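Local structure of Pex (Synechococcus elongatus PCC 7942, 2E1N) at residues 38-43 with 101-106. The protein modifies the cyanobacterial circadian clock as a period extender and probably binds DNA through a PadR-like winged-helix domain. Numbering follows the deposited sequence.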
loop_
_atom_site.group_PDB
_atom_site.type_symbol
_atom_site.label_atom_id
_atom_site.label_comp_id
_atom_site.label_asym_id
_atom_site.label_seq_id
_atom_site.Cartn_x
_atom_site.Cartn_y
_atom_site.Cartn_z
ATOM N N TYR B 38 1.822 14.217 -6.142
ATOM C CA TYR B 38 2.597 14.748 -4.997
ATOM C C TYR B 38 3.498 15.929 -5.423
ATOM O O TYR B 38 3.515 16.995 -4.815
ATOM C CB TYR B 38 3.449 13.631 -4.354
ATOM C CG TYR B 38 4.573 14.200 -3.487
ATOM C CD1 TYR B 38 4.290 14.907 -2.314
ATOM C CD2 TYR B 38 5.892 14.047 -3.855
ATOM C CE1 TYR B 38 5.332 15.476 -1.553
ATOM C CE2 TYR B 38 6.924 14.594 -3.085
ATOM C CZ TYR B 38 6.611 15.336 -1.957
ATOM O OH TYR B 38 7.577 15.914 -1.178
ATOM N N VAL B 39 4.268 15.738 -6.479
ATOM C CA VAL B 39 5.149 16.805 -6.927
ATOM C C VAL B 39 4.349 18.046 -7.234
ATOM O O VAL B 39 4.694 19.145 -6.794
ATOM C CB VAL B 39 5.974 16.343 -8.131
ATOM C CG1 VAL B 39 6.718 17.498 -8.782
ATOM C CG2 VAL B 39 6.948 15.203 -7.692
ATOM N N LEU B 40 3.238 17.901 -7.936
ATOM C CA LEU B 40 2.414 19.059 -8.232
ATOM C C LEU B 40 1.808 19.735 -7.008
ATOM O O LEU B 40 1.756 20.970 -6.949
ATOM C CB LEU B 40 1.357 18.705 -9.279
ATOM C CG LEU B 40 1.914 18.471 -10.708
ATOM C CD1 LEU B 40 0.754 18.097 -11.645
ATOM C CD2 LEU B 40 2.754 19.674 -11.290
ATOM N N ALA B 41 1.417 18.934 -6.013
ATOM C CA ALA B 41 0.940 19.464 -4.716
ATOM C C ALA B 41 2.006 20.372 -4.066
ATOM O O ALA B 41 1.654 21.436 -3.534
ATOM C CB ALA B 41 0.532 18.321 -3.784
ATOM N N VAL B 42 3.275 19.976 -4.134
ATOM C CA VAL B 42 4.381 20.788 -3.622
ATOM C C VAL B 42 4.571 22.069 -4.417
ATOM O O VAL B 42 4.625 23.162 -3.849
ATOM C CB VAL B 42 5.703 19.981 -3.555
ATOM C CG1 VAL B 42 6.874 20.873 -3.092
ATOM C CG2 VAL B 42 5.533 18.773 -2.632
ATOM N N LEU B 43 4.652 21.931 -5.745
ATOM C CA LEU B 43 4.977 23.037 -6.629
ATOM C C LEU B 43 3.882 24.107 -6.691
ATOM O O LEU B 43 4.145 25.245 -7.080
ATOM C CB LEU B 43 5.315 22.478 -8.019
ATOM C CG LEU B 43 6.567 21.611 -8.105
ATOM C CD1 LEU B 43 6.847 21.235 -9.576
ATOM C CD2 LEU B 43 7.830 22.304 -7.499
ATOM N N TYR B 101 12.578 23.367 -10.047
ATOM C CA TYR B 101 11.366 23.123 -10.816
ATOM C C TYR B 101 10.252 24.045 -10.312
ATOM O O TYR B 101 10.177 24.383 -9.096
ATOM C CB TYR B 101 10.934 21.656 -10.727
ATOM C CG TYR B 101 11.946 20.733 -11.284
ATOM C CD1 TYR B 101 12.046 20.501 -12.668
ATOM C CD2 TYR B 101 12.820 20.107 -10.462
ATOM C CE1 TYR B 101 13.005 19.653 -13.166
ATOM C CE2 TYR B 101 13.782 19.257 -10.959
ATOM C CZ TYR B 101 13.879 19.059 -12.311
ATOM O OH TYR B 101 14.843 18.179 -12.780
ATOM N N GLN B 102 9.438 24.510 -11.256
ATOM C CA GLN B 102 8.303 25.369 -10.930
ATOM C C GLN B 102 7.137 25.092 -11.869
ATOM O O GLN B 102 7.318 24.527 -12.939
ATOM C CB GLN B 102 8.721 26.854 -10.974
ATOM C CG GLN B 102 8.961 27.363 -12.383
ATOM C CD GLN B 102 9.644 28.756 -12.456
ATOM O OE1 GLN B 102 9.348 29.656 -11.678
ATOM N NE2 GLN B 102 10.494 28.917 -13.419
ATOM N N LEU B 103 5.931 25.481 -11.466
ATOM C CA LEU B 103 4.810 25.365 -12.381
ATOM C C LEU B 103 5.013 26.392 -13.466
ATOM O O LEU B 103 5.322 27.554 -13.168
ATOM C CB LEU B 103 3.476 25.614 -11.679
ATOM C CG LEU B 103 3.100 24.678 -10.568
ATOM C CD1 LEU B 103 1.778 25.145 -9.973
ATOM C CD2 LEU B 103 3.026 23.251 -11.071
ATOM N N ALA B 104 4.842 25.980 -14.722
ATOM C CA ALA B 104 4.854 26.912 -15.852
ATOM C C ALA B 104 3.536 27.737 -15.922
ATOM O O ALA B 104 2.508 27.296 -15.409
ATOM C CB ALA B 104 5.029 26.156 -17.136
ATOM N N GLN B 105 3.609 28.930 -16.515
ATOM C CA GLN B 105 2.394 29.752 -16.755
ATOM C C GLN B 105 1.640 29.099 -17.885
ATOM O O GLN B 105 2.221 28.891 -18.966
ATOM C CB GLN B 105 2.741 31.186 -17.126
ATOM C CG GLN B 105 3.348 32.024 -15.967
ATOM C CD GLN B 105 3.301 33.539 -16.215
ATOM O OE1 GLN B 105 2.231 34.110 -16.383
ATOM N NE2 GLN B 105 4.447 34.179 -16.248
ATOM N N ALA B 106 0.353 28.833 -17.655
ATOM C CA ALA B 106 -0.538 28.220 -18.641
ATOM C C ALA B 106 -1.996 28.588 -18.368
ATOM O O ALA B 106 -2.379 28.818 -17.227
ATOM C CB ALA B 106 -0.427 26.725 -18.577
HETATM O O HOH W 1 6.322 26.343 -8.447
#
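Leu43, in the last turn of helix 32-43, and Leu40 one turn earlier present a ridge of two leucines to the end of strand 98-103, joining helix 32-43 of the PadR-like winged-helix fold to the wing sheet. Helix and strand run nearly at right angles, 79° between their directions.

Leu43 is the main bump. Its CG lies beside the backbone N and trans to the carbonyl carbon (chi1 -65°), which sends the fork to the strand: CD2 settles against Tyr101 O at 3.5 Å, while CD1 faces Tyr101 CB at 4.3 Å. A forked leucine suits this buried place because one methyl can cover the Tyr101 carbonyl while the other meets the root of its side chain; the Tyr101 ring is directed off to another side.

The reciprocal bump is Leu103, whose long forked side chain lets a strand-end residue span the gap to the helix: its CD2 fits the hollow between the two helix leucines, 3.6 Å from Leu40 CD2 and 3.9 Å from Leu43 CB. Buried Leu40 offers purely apolar side-chain surface to Leu103, to Ile84 of the adjacent strand, which also touches Leu43, and to Leu114 of helix 110-123.

Near the helix end a water bridges the two backbones: it donates to Leu43 O at 2.8 Å and accepts from Leu103 N at 3.2 Å, while Leu103 CG and CD1 each lie 3.7 Å from that same Leu43 O.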